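Local structure of O-methyltransferase (Bacillus halodurans, 2GPY) at residues V35-L40 / I65-I70; A53-I58 / Q74-A79; T80-E85 / R106-F111; Q138-F143 / N188-E193. The protein probably transfers a methyl group from S-adenosylmethionine to a hydroxyl group of a substrate that is not known. All coordinates share one frame; numbering follows the deposited sequence.

Overall arrangement
The four contacts together sample a Rossmann-like methyltransferase fold from one flank of its sheet to the other. Contacts 2 and 3 follow each other along the chain, about 14 Å between centres, and share the sheet: Ile-58 O lies 2.8 Å from Val-82 N, a probable hydrogen bond. Contact 1 rests on contact 3 where Ala-69 O meets Ile-81 CD1 at 3.2 Å. Contact 4 stands apart, its centre about 23 Å from that of contact 3. Separate zinc ions lie about 5 Å from the side chains of Ile-65 in contact 1 and Phe-143 in contact 4; magnesium, bound by Asn-160 and Asp-206, lies about 6 Å from the Met-38 side chain in contact 1.

Contact 1 of 4, residues V35-L40 / I65-I70; sequences VPIMDL and IGYSAI
Ile-37 lays its terminal methyl on the ring of Tyr-67, a worked example of a CH-pi contact. Ile-37 CD1 stands 3.7 Å from the centroid of the Tyr-67 ring and only 11° off its normal, and its CG1 lies 3.5 Å from Tyr-67 CD2. With CG1 of Ile-37 turned away from its own backbone N (chi1 -175°) and the chain extended beyond, the methyl reaches the middle of the ring face.

The other apolar touch is looser: Val-35 CG1 meets Ile-65 CG2 at 4.0 Å, the two branched side chains crossing at a slant.

No direct hydrogen bond links the segments, and a water does the polar work, donating to Met-38 O at 2.9 Å and to Tyr-67 OH at 2.9 Å. The same hydroxyl is also hydrogen-bonded to Glu-27 and Arg-71, so three partners hold the far end of the ring. A leucine in place of Tyr-67 would probably leave the water, Glu-27 and Arg-71 without their shared hydroxyl and rob Ile-37 of its flat platform.

In the fold, segment 35-40 lies in the loop between helix 21-32 and helix 40-53 and passes the start of helix 67-75. Met-43 of helix 40-53 and Ile-23 of helix 21-32 also pack on Tyr-67, and Ile-65 touches the zinc ligands Glu-29 and Glu-93 on helices 21-32 and 88-100.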
# COMPACT_ATOMS: atom_id res chain seq x y z
N VAL B 35 -1.64 -10.31 -26.17
CA VAL B 35 -1.76 -11.10 -24.97
C VAL B 35 -1.95 -10.12 -23.82
O VAL B 35 -1.17 -9.16 -23.72
CB VAL B 35 -0.48 -11.95 -24.74
CG1 VAL B 35 -0.50 -12.59 -23.39
CG2 VAL B 35 -0.34 -13.01 -25.84
N PRO B 36 -2.95 -10.35 -22.94
CA PRO B 36 -3.17 -9.54 -21.74
C PRO B 36 -1.90 -9.29 -20.94
O PRO B 36 -1.20 -10.24 -20.61
CB PRO B 36 -4.09 -10.43 -20.88
CG PRO B 36 -4.92 -11.15 -21.91
CD PRO B 36 -3.96 -11.43 -23.05
N ILE B 37 -1.58 -8.03 -20.68
CA ILE B 37 -0.40 -7.66 -19.92
C ILE B 37 -0.76 -6.43 -19.13
O ILE B 37 -1.51 -5.58 -19.62
CB ILE B 37 0.82 -7.37 -20.85
CG1 ILE B 37 2.09 -7.09 -20.06
CG2 ILE B 37 0.55 -6.22 -21.82
CD1 ILE B 37 3.37 -7.10 -20.93
N MSE B 38 -0.27 -6.33 -17.89
CA MSE B 38 -0.47 -5.12 -17.11
C MSE B 38 0.29 -3.98 -17.73
O MSE B 38 1.45 -4.13 -18.14
CB MSE B 38 -0.02 -5.31 -15.65
CG MSE B 38 -0.64 -4.31 -14.74
SE MSE B 38 -0.17 -4.77 -12.91
CE MSE B 38 -1.27 -3.43 -12.13
N ASP B 39 -0.37 -2.82 -17.80
CA ASP B 39 0.24 -1.63 -18.35
C ASP B 39 1.44 -1.25 -17.51
O ASP B 39 1.50 -1.55 -16.32
CB ASP B 39 -0.76 -0.48 -18.40
CG ASP B 39 -1.08 0.07 -17.03
OD1 ASP B 39 -1.88 -0.56 -16.29
OD2 ASP B 39 -0.55 1.16 -16.70
N LEU B 40 2.40 -0.60 -18.15
CA LEU B 40 3.69 -0.38 -17.52
C LEU B 40 3.64 0.49 -16.24
O LEU B 40 4.30 0.16 -15.25
CB LEU B 40 4.64 0.26 -18.54
CG LEU B 40 6.14 0.21 -18.31
CD1 LEU B 40 6.86 0.62 -19.60
CD2 LEU B 40 6.54 1.11 -17.20
N ILE B 65 1.45 -14.87 -20.29
CA ILE B 65 2.78 -15.38 -20.70
C ILE B 65 3.84 -15.22 -19.61
O ILE B 65 5.04 -15.31 -19.88
CB ILE B 65 3.27 -14.83 -22.10
CG1 ILE B 65 3.42 -13.30 -22.07
CG2 ILE B 65 2.37 -15.37 -23.24
CD1 ILE B 65 4.36 -12.74 -23.13
N GLY B 66 3.39 -14.94 -18.38
CA GLY B 66 4.26 -14.94 -17.21
C GLY B 66 4.91 -13.60 -16.87
O GLY B 66 5.75 -13.53 -15.98
N TYR B 67 4.49 -12.53 -17.54
CA TYR B 67 5.09 -11.21 -17.28
C TYR B 67 4.95 -10.72 -15.83
O TYR B 67 5.96 -10.36 -15.19
CB TYR B 67 4.49 -10.20 -18.25
CG TYR B 67 5.05 -8.81 -18.11
CD1 TYR B 67 6.25 -8.46 -18.69
CD2 TYR B 67 4.33 -7.84 -17.42
CE1 TYR B 67 6.76 -7.15 -18.56
CE2 TYR B 67 4.80 -6.54 -17.31
CZ TYR B 67 6.01 -6.20 -17.88
OH TYR B 67 6.41 -4.89 -17.77
N SER B 68 3.73 -10.75 -15.29
CA SER B 68 3.52 -10.28 -13.90
C SER B 68 4.21 -11.18 -12.87
O SER B 68 4.80 -10.67 -11.92
CB SER B 68 2.04 -10.06 -13.57
OG SER B 68 1.53 -8.95 -14.30
N ALA B 69 4.16 -12.50 -13.07
CA ALA B 69 4.80 -13.45 -12.16
C ALA B 69 6.29 -13.15 -12.13
O ALA B 69 6.91 -13.07 -11.06
CB ALA B 69 4.58 -14.90 -12.59
N ILE B 70 6.89 -13.02 -13.31
CA ILE B 70 8.31 -12.71 -13.44
C ILE B 70 8.71 -11.40 -12.79
O ILE B 70 9.67 -11.37 -12.00
CB ILE B 70 8.78 -12.78 -14.92
CG1 ILE B 70 8.85 -14.26 -15.34
CG2 ILE B 70 10.14 -12.10 -15.10
CD1 ILE B 70 8.95 -14.49 -16.86
O HOH W 1 4.14 -3.41 -18.88

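Contact 2 of 4, residues A53-I58 / Q74-A79; sequences AAPARI and QALPEA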
# COMPACT_ATOMS: atom_id res chain seq x y z
N ALA B 53 4.80 -3.84 1.19
CA ALA B 53 4.12 -4.88 1.97
C ALA B 53 4.98 -6.11 2.28
O ALA B 53 4.66 -6.83 3.21
CB ALA B 53 2.85 -5.30 1.28
N ALA B 54 6.04 -6.36 1.49
CA ALA B 54 7.02 -7.45 1.75
C ALA B 54 6.39 -8.85 1.88
O ALA B 54 6.66 -9.58 2.86
CB ALA B 54 7.92 -7.12 2.97
N PRO B 55 5.55 -9.25 0.91
CA PRO B 55 4.89 -10.56 1.04
C PRO B 55 5.89 -11.69 0.77
O PRO B 55 6.83 -11.49 0.01
CB PRO B 55 3.81 -10.50 -0.02
CG PRO B 55 4.36 -9.57 -1.09
CD PRO B 55 5.16 -8.55 -0.33
N ALA B 56 5.70 -12.84 1.42
CA ALA B 56 6.52 -14.02 1.16
C ALA B 56 5.91 -14.97 0.12
O ALA B 56 6.64 -15.72 -0.53
CB ALA B 56 6.80 -14.78 2.47
N ARG B 57 4.59 -14.97 0.00
CA ARG B 57 3.88 -15.98 -0.82
C ARG B 57 2.77 -15.27 -1.58
O ARG B 57 1.91 -14.62 -0.97
CB ARG B 57 3.27 -17.07 0.08
CG ARG B 57 4.31 -17.98 0.81
CD ARG B 57 3.61 -19.01 1.68
NE ARG B 57 2.58 -19.77 0.96
CZ ARG B 57 2.80 -20.62 -0.04
NH1 ARG B 57 4.04 -20.87 -0.48
NH2 ARG B 57 1.78 -21.24 -0.61
N ILE B 58 2.80 -15.38 -2.91
CA ILE B 58 1.83 -14.69 -3.79
C ILE B 58 1.15 -15.74 -4.66
O ILE B 58 1.81 -16.64 -5.21
CB ILE B 58 2.54 -13.67 -4.69
CG1 ILE B 58 3.26 -12.62 -3.81
CG2 ILE B 58 1.54 -13.01 -5.71
CD1 ILE B 58 4.35 -11.80 -4.58
N GLN B 74 11.13 -10.90 -9.55
CA GLN B 74 12.34 -10.08 -9.62
C GLN B 74 12.33 -8.97 -8.58
O GLN B 74 13.39 -8.64 -8.01
CB GLN B 74 12.51 -9.49 -11.01
CG GLN B 74 12.90 -10.51 -12.06
CD GLN B 74 13.10 -9.84 -13.41
OE1 GLN B 74 14.06 -10.14 -14.11
NE2 GLN B 74 12.19 -8.94 -13.79
N ALA B 75 11.16 -8.39 -8.31
CA ALA B 75 11.07 -7.27 -7.36
C ALA B 75 11.18 -7.74 -5.92
O ALA B 75 11.55 -6.96 -5.03
CB ALA B 75 9.77 -6.50 -7.55
N LEU B 76 10.79 -9.00 -5.68
CA LEU B 76 10.71 -9.61 -4.36
C LEU B 76 11.55 -10.90 -4.34
O LEU B 76 11.00 -12.01 -4.36
CB LEU B 76 9.25 -9.94 -4.03
CG LEU B 76 8.28 -8.74 -3.96
CD1 LEU B 76 6.81 -9.18 -4.12
CD2 LEU B 76 8.49 -7.95 -2.66
N PRO B 77 12.88 -10.77 -4.27
CA PRO B 77 13.78 -11.95 -4.44
C PRO B 77 13.56 -13.08 -3.42
O PRO B 77 13.93 -14.23 -3.67
CB PRO B 77 15.19 -11.36 -4.30
CG PRO B 77 15.00 -9.83 -4.45
CD PRO B 77 13.62 -9.52 -4.00
N GLU B 78 12.96 -12.75 -2.29
CA GLU B 78 12.66 -13.72 -1.23
C GLU B 78 11.31 -14.45 -1.37
O GLU B 78 11.10 -15.50 -0.72
CB GLU B 78 12.71 -13.02 0.13
CG GLU B 78 14.08 -12.49 0.48
CD GLU B 78 15.09 -13.60 0.61
OE1 GLU B 78 15.71 -13.98 -0.42
OE2 GLU B 78 15.26 -14.10 1.75
N ALA B 79 10.42 -13.92 -2.19
CA ALA B 79 9.05 -14.40 -2.23
C ALA B 79 8.91 -15.57 -3.20
O ALA B 79 9.74 -15.78 -4.07
CB ALA B 79 8.09 -13.27 -2.66
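Leu-76, which buries the most surface here, reaches into the angle between Pro-55 and Ile-58. Its CD1 methyl does most of the touching, at 3.6 Å from Ile-58 CD1 and 3.9 Å from Pro-55 CG, and its CD2 methyl lies near the CD carbon of the same proline. Both partners are met at roughly a right angle, so the leucine stands across them and one methyl serves two neighbours. CG of Leu-76 sits opposite its own carbonyl carbon (chi1 -62°), which carries the forked end over to the proline ring. Leu-50 of helix 40-53 packs on Leu-76 and Pro-55 alike.

Ala-79 is the second mainstay, and it works against backbone. Its CB points toward the other segment and comes within 3.4 Å of Pro-55 O, while its CA makes a CA-H...O contact of 3.2 Å with Ala-56 O. The angle at the hydrogen, 127°, is well short of straight. A type I beta turn from Leu-76 to Ala-79, closed by a bond of 2.9 Å from Ala-79 N to Leu-76 O, brings both residues round to face 53-58.

Pro-55 also touches Val-129 of strand 127-133. The contact thus ties the entry to strand 57-61 to the turn that follows helix 67-75, within the beta-alpha-beta unit completed by strand 80-85. With no hydrogen bond between the two segments, cohesion rests on methyl and ring packing, supplemented by the bent CA-H...O contact, while Ala-56 and Ile-58 spend backbone groups on Thr-80 in strand 80-85.

Contact 3 of 4, residues T80-E85 / R106-F111; sequences TIVSIE and RIELLF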
# COMPACT_ATOMS: atom_id res chain seq x y z
N THR B 80 7.86 -16.34 -3.01
CA THR B 80 7.51 -17.39 -3.97
C THR B 80 6.16 -17.05 -4.53
O THR B 80 5.31 -16.43 -3.86
CB THR B 80 7.51 -18.82 -3.36
OG1 THR B 80 6.49 -18.93 -2.37
CG2 THR B 80 8.84 -19.13 -2.73
N ILE B 81 5.99 -17.42 -5.80
CA ILE B 81 4.80 -17.13 -6.53
C ILE B 81 4.24 -18.47 -7.03
O ILE B 81 4.99 -19.37 -7.46
CB ILE B 81 5.12 -16.19 -7.69
CG1 ILE B 81 5.81 -14.92 -7.13
CG2 ILE B 81 3.85 -15.85 -8.47
CD1 ILE B 81 6.03 -13.86 -8.10
N VAL B 82 2.92 -18.60 -6.92
CA VAL B 82 2.21 -19.71 -7.55
C VAL B 82 1.29 -19.01 -8.55
O VAL B 82 0.63 -18.04 -8.20
CB VAL B 82 1.39 -20.51 -6.54
CG1 VAL B 82 0.57 -21.61 -7.26
CG2 VAL B 82 2.31 -21.15 -5.49
N SER B 83 1.24 -19.47 -9.80
CA SER B 83 0.36 -18.82 -10.79
C SER B 83 -0.38 -19.85 -11.66
O SER B 83 0.19 -20.88 -12.01
CB SER B 83 1.19 -17.88 -11.66
OG SER B 83 0.38 -17.10 -12.56
N ILE B 84 -1.65 -19.57 -12.00
CA ILE B 84 -2.52 -20.53 -12.64
C ILE B 84 -2.94 -19.98 -13.99
O ILE B 84 -3.29 -18.81 -14.10
CB ILE B 84 -3.78 -20.82 -11.80
CG1 ILE B 84 -3.41 -21.39 -10.43
CG2 ILE B 84 -4.64 -21.84 -12.53
CD1 ILE B 84 -4.63 -21.45 -9.46
N GLU B 85 -2.84 -20.81 -15.03
CA GLU B 85 -3.22 -20.43 -16.39
C GLU B 85 -4.00 -21.55 -17.07
O GLU B 85 -3.60 -22.71 -17.03
CB GLU B 85 -1.96 -20.08 -17.21
CG GLU B 85 -2.20 -19.75 -18.71
CD GLU B 85 -3.21 -18.63 -18.90
OE1 GLU B 85 -3.13 -17.57 -18.21
OE2 GLU B 85 -4.10 -18.83 -19.74
N ARG B 106 11.31 -20.30 -7.82
CA ARG B 106 10.52 -19.32 -7.10
C ARG B 106 9.16 -19.03 -7.75
O ARG B 106 8.32 -18.37 -7.15
CB ARG B 106 11.32 -18.04 -6.96
CG ARG B 106 12.52 -18.23 -6.03
CD ARG B 106 12.87 -16.93 -5.38
NE ARG B 106 13.38 -15.97 -6.36
CZ ARG B 106 12.84 -14.79 -6.65
NH1 ARG B 106 13.48 -14.04 -7.54
NH2 ARG B 106 11.67 -14.35 -6.09
N ILE B 107 8.96 -19.52 -8.96
CA ILE B 107 7.66 -19.34 -9.63
C ILE B 107 7.13 -20.71 -10.00
O ILE B 107 7.76 -21.43 -10.81
CB ILE B 107 7.76 -18.47 -10.88
CG1 ILE B 107 8.31 -17.07 -10.54
CG2 ILE B 107 6.39 -18.44 -11.64
CD1 ILE B 107 8.51 -16.18 -11.79
N GLU B 108 6.02 -21.09 -9.37
CA GLU B 108 5.40 -22.40 -9.66
C GLU B 108 4.21 -22.17 -10.59
O GLU B 108 3.27 -21.48 -10.23
CB GLU B 108 4.93 -23.08 -8.37
CG GLU B 108 4.28 -24.46 -8.63
CD GLU B 108 3.72 -25.14 -7.39
OE1 GLU B 108 3.85 -24.60 -6.26
OE2 GLU B 108 3.14 -26.24 -7.54
N LEU B 109 4.26 -22.72 -11.79
CA LEU B 109 3.18 -22.48 -12.74
C LEU B 109 2.27 -23.69 -12.81
O LEU B 109 2.73 -24.82 -13.00
CB LEU B 109 3.72 -22.19 -14.15
CG LEU B 109 4.62 -20.97 -14.32
CD1 LEU B 109 4.96 -20.84 -15.82
CD2 LEU B 109 3.91 -19.71 -13.78
N LEU B 110 0.99 -23.44 -12.66
CA LEU B 110 0.01 -24.49 -12.72
C LEU B 110 -0.81 -24.30 -13.99
O LEU B 110 -1.22 -23.20 -14.34
CB LEU B 110 -0.88 -24.48 -11.47
CG LEU B 110 -0.20 -24.75 -10.12
CD1 LEU B 110 -1.24 -24.75 -9.01
CD2 LEU B 110 0.55 -26.07 -10.14
N PHE B 111 -1.00 -25.39 -14.70
CA PHE B 111 -1.82 -25.38 -15.86
C PHE B 111 -3.16 -25.96 -15.48
O PHE B 111 -3.26 -27.15 -15.17
CB PHE B 111 -1.17 -26.25 -16.93
CG PHE B 111 -2.04 -26.48 -18.10
CD1 PHE B 111 -2.59 -25.40 -18.80
CD2 PHE B 111 -2.32 -27.78 -18.53
CE1 PHE B 111 -3.40 -25.64 -19.92
CE2 PHE B 111 -3.13 -28.00 -19.62
CZ PHE B 111 -3.67 -26.91 -20.32
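Strands 80-85 and 107-111 run side by side in parallel, 14° apart and 4.7 Å between axes, joined by five alternating backbone hydrogen bonds in which Ile-81 and Ser-83 each give one, to Arg-106 O and Glu-108 O, and accept one, from Glu-108 N and Leu-110 N, before Glu-85 N closes the series on Leu-110 O at 3.0 Å.

On the face carrying Val-82, Ile-84, Glu-108 and Leu-110, Leu-110 has the most surface buried by the contact. Its CD1 methyl lies 4.0 Å from Val-82 CG1, and its CB lies 4.1 Å from Ile-84 CG1. Glu-108 runs extended beside Val-82, OE1 at 3.9 Å from CG2 of that valine, while its OE2 is hydrogen-bonded to Tyr-124.

These strands, with helix 88-100 between them, form a beta-alpha-beta unit of the Rossmann-like fold, and 107-111 is the outermost strand at this side of the sheet within the chain. Leu-121 of helix 118-122 covers Val-82, Ile-84 and Leu-110.

The other face is packed against helices 67-75 and 88-100. Here Leu-109 sends CD2 to 3.9 Å from Ser-83 CB. The serine hydroxyl, placed opposite its backbone N (chi1 -174°), hydrogen-bonds Glu-60 of the adjacent strand. Ile-81 and Ile-107 lie next to each other, both packed on Ala-73 of helix 67-75, and Glu-85 is hydrogen-bonded through its two carboxylate oxygens to the backbone N of Ala-64 and Asp-87.

Contact 4 of 4, residues Q138-F143 / N188-E193; sequences QYRRFF and NQWLLE
Tyr-139 OH touches Leu-191 CD2 at 3.3 Å and is hydrogen-bonded to Ser-158 of strand 154-159. The main feature is Trp-190, ringed by three side chains of the other helix.

Over one face of the indole lies Arg-140, its guanidinium stacked flat with the planes 3° apart and the centres 3.9 Å from each other. This is a cation-pi pair, and the arginine's methylene CD adds a CH-pi contact at 3.5 Å from the centroid of the five-membered ring. The arginine chain bends at chi2 and chi3 to lie along the indole.

At the rim of the indole, two rings complete an aromatic cluster. Trp-190 CH2 points at the face of Phe-143, 3.5 Å from CG, in an edge-to-face pair with planes at 80°. Tyr-139 comes in obliquely, CE2 at 3.4 Å from Trp-190 CZ2. Leu-191 CD1 also lies 3.6 Å from Phe-143 CE2.

An alanine in place of Trp-190 would probably set the Arg-140 guanidinium free to turn and open a gap between Tyr-139 and Phe-143.

Phe-143 also meets the ring of His-194, which with Asp-144 holds a zinc ion. The helical segments 139-143 and 189-193 run nearly parallel, 19° apart, their axes 12.0 Å distant with the indole between. Ile-132 of strand 127-133 packs on Tyr-139 and Phe-143, while Leu-191 rests on strands 197-202 and 208-213.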
# COMPACT_ATOMS: atom_id res chain seq x y z
N GLN B 138 -14.70 -14.53 -15.00
CA GLN B 138 -14.85 -15.24 -13.73
C GLN B 138 -14.24 -14.53 -12.51
O GLN B 138 -14.02 -15.15 -11.47
CB GLN B 138 -14.31 -16.66 -13.84
CG GLN B 138 -15.12 -17.55 -14.81
CD GLN B 138 -14.33 -18.75 -15.27
OE1 GLN B 138 -13.20 -18.62 -15.77
NE2 GLN B 138 -14.91 -19.93 -15.11
N TYR B 139 -14.01 -13.23 -12.64
CA TYR B 139 -13.38 -12.42 -11.60
C TYR B 139 -14.03 -12.62 -10.20
O TYR B 139 -13.35 -12.88 -9.22
CB TYR B 139 -13.45 -10.94 -12.01
CG TYR B 139 -13.07 -9.93 -10.95
CD1 TYR B 139 -11.80 -9.92 -10.39
CD2 TYR B 139 -13.98 -8.97 -10.53
CE1 TYR B 139 -11.44 -8.96 -9.41
CE2 TYR B 139 -13.64 -8.01 -9.59
CZ TYR B 139 -12.39 -8.02 -9.01
OH TYR B 139 -12.07 -7.06 -8.07
N ARG B 140 -15.35 -12.53 -10.14
CA ARG B 140 -16.06 -12.67 -8.86
C ARG B 140 -15.94 -14.08 -8.28
O ARG B 140 -15.79 -14.24 -7.07
CB ARG B 140 -17.54 -12.41 -9.06
CG ARG B 140 -17.94 -10.99 -9.14
CD ARG B 140 -19.15 -10.85 -8.23
NE ARG B 140 -20.24 -10.08 -8.83
CZ ARG B 140 -21.29 -9.62 -8.15
NH1 ARG B 140 -21.39 -9.83 -6.85
NH2 ARG B 140 -22.23 -8.94 -8.79
N ARG B 141 -16.05 -15.09 -9.14
CA ARG B 141 -15.92 -16.48 -8.70
C ARG B 141 -14.51 -16.72 -8.19
O ARG B 141 -14.33 -17.40 -7.18
CB ARG B 141 -16.27 -17.48 -9.82
CG ARG B 141 -17.74 -17.46 -10.20
CD ARG B 141 -18.05 -18.64 -11.09
NE ARG B 141 -18.60 -19.75 -10.31
CZ ARG B 141 -18.77 -20.98 -10.78
NH1 ARG B 141 -18.39 -21.29 -12.03
NH2 ARG B 141 -19.30 -21.92 -10.00
N PHE B 142 -13.50 -16.14 -8.87
CA PHE B 142 -12.12 -16.27 -8.41
C PHE B 142 -11.92 -15.62 -7.04
O PHE B 142 -11.21 -16.17 -6.17
CB PHE B 142 -11.13 -15.61 -9.38
CG PHE B 142 -11.01 -16.31 -10.70
CD1 PHE B 142 -11.28 -17.68 -10.81
CD2 PHE B 142 -10.61 -15.60 -11.83
CE1 PHE B 142 -11.16 -18.32 -12.04
CE2 PHE B 142 -10.50 -16.25 -13.08
CZ PHE B 142 -10.77 -17.60 -13.17
N PHE B 143 -12.51 -14.44 -6.87
CA PHE B 143 -12.45 -13.75 -5.59
C PHE B 143 -13.03 -14.64 -4.47
O PHE B 143 -12.37 -14.87 -3.47
CB PHE B 143 -13.18 -12.40 -5.64
CG PHE B 143 -13.00 -11.56 -4.37
CD1 PHE B 143 -13.76 -11.80 -3.23
CD2 PHE B 143 -12.05 -10.57 -4.33
CE1 PHE B 143 -13.57 -11.03 -2.06
CE2 PHE B 143 -11.85 -9.80 -3.17
CZ PHE B 143 -12.63 -10.02 -2.04
N ASN B 188 -18.06 -1.92 -9.37
CA ASN B 188 -17.24 -2.30 -8.22
C ASN B 188 -17.98 -2.37 -6.89
O ASN B 188 -17.38 -2.71 -5.86
CB ASN B 188 -16.05 -1.35 -8.10
CG ASN B 188 -15.06 -1.53 -9.23
OD1 ASN B 188 -14.94 -2.62 -9.79
ND2 ASN B 188 -14.33 -0.47 -9.56
N GLN B 189 -19.28 -2.08 -6.88
CA GLN B 189 -19.97 -2.04 -5.59
C GLN B 189 -19.80 -3.32 -4.77
O GLN B 189 -19.56 -3.22 -3.56
CB GLN B 189 -21.44 -1.61 -5.70
CG GLN B 189 -21.64 -0.08 -5.57
CD GLN B 189 -20.75 0.56 -4.48
OE1 GLN B 189 -19.82 1.31 -4.78
NE2 GLN B 189 -21.04 0.27 -3.21
N TRP B 190 -19.83 -4.51 -5.44
CA TRP B 190 -19.83 -5.75 -4.64
C TRP B 190 -18.49 -5.88 -3.94
O TRP B 190 -18.41 -6.33 -2.81
CB TRP B 190 -20.13 -7.01 -5.49
CG TRP B 190 -19.00 -7.43 -6.37
CD1 TRP B 190 -18.86 -7.17 -7.71
CD2 TRP B 190 -17.82 -8.18 -5.98
NE1 TRP B 190 -17.66 -7.71 -8.17
CE2 TRP B 190 -17.02 -8.33 -7.14
CE3 TRP B 190 -17.38 -8.73 -4.78
CZ2 TRP B 190 -15.79 -9.01 -7.11
CZ3 TRP B 190 -16.15 -9.41 -4.76
CH2 TRP B 190 -15.38 -9.54 -5.92
N LEU B 191 -17.44 -5.44 -4.63
CA LEU B 191 -16.11 -5.53 -4.07
C LEU B 191 -15.99 -4.57 -2.90
O LEU B 191 -15.49 -4.92 -1.83
CB LEU B 191 -15.06 -5.19 -5.14
CG LEU B 191 -13.64 -5.23 -4.61
CD1 LEU B 191 -13.30 -6.62 -4.02
CD2 LEU B 191 -12.68 -4.86 -5.74
N LEU B 192 -16.48 -3.34 -3.10
CA LEU B 192 -16.29 -2.28 -2.12
C LEU B 192 -17.04 -2.51 -0.79
O LEU B 192 -16.64 -1.95 0.24
CB LEU B 192 -16.62 -0.92 -2.73
CG LEU B 192 -15.66 -0.58 -3.89
CD1 LEU B 192 -16.17 0.58 -4.74
CD2 LEU B 192 -14.25 -0.32 -3.39
N GLU B 193 -18.11 -3.32 -0.82
CA GLU B 193 -18.92 -3.56 0.38
C GLU B 193 -18.89 -5.00 0.92
O GLU B 193 -19.63 -5.37 1.84
CB GLU B 193 -20.36 -3.06 0.19
CG GLU B 193 -21.15 -3.68 -0.95
CD GLU B 193 -22.58 -3.12 -1.02
OE1 GLU B 193 -22.81 -1.96 -0.60
OE2 GLU B 193 -23.49 -3.85 -1.50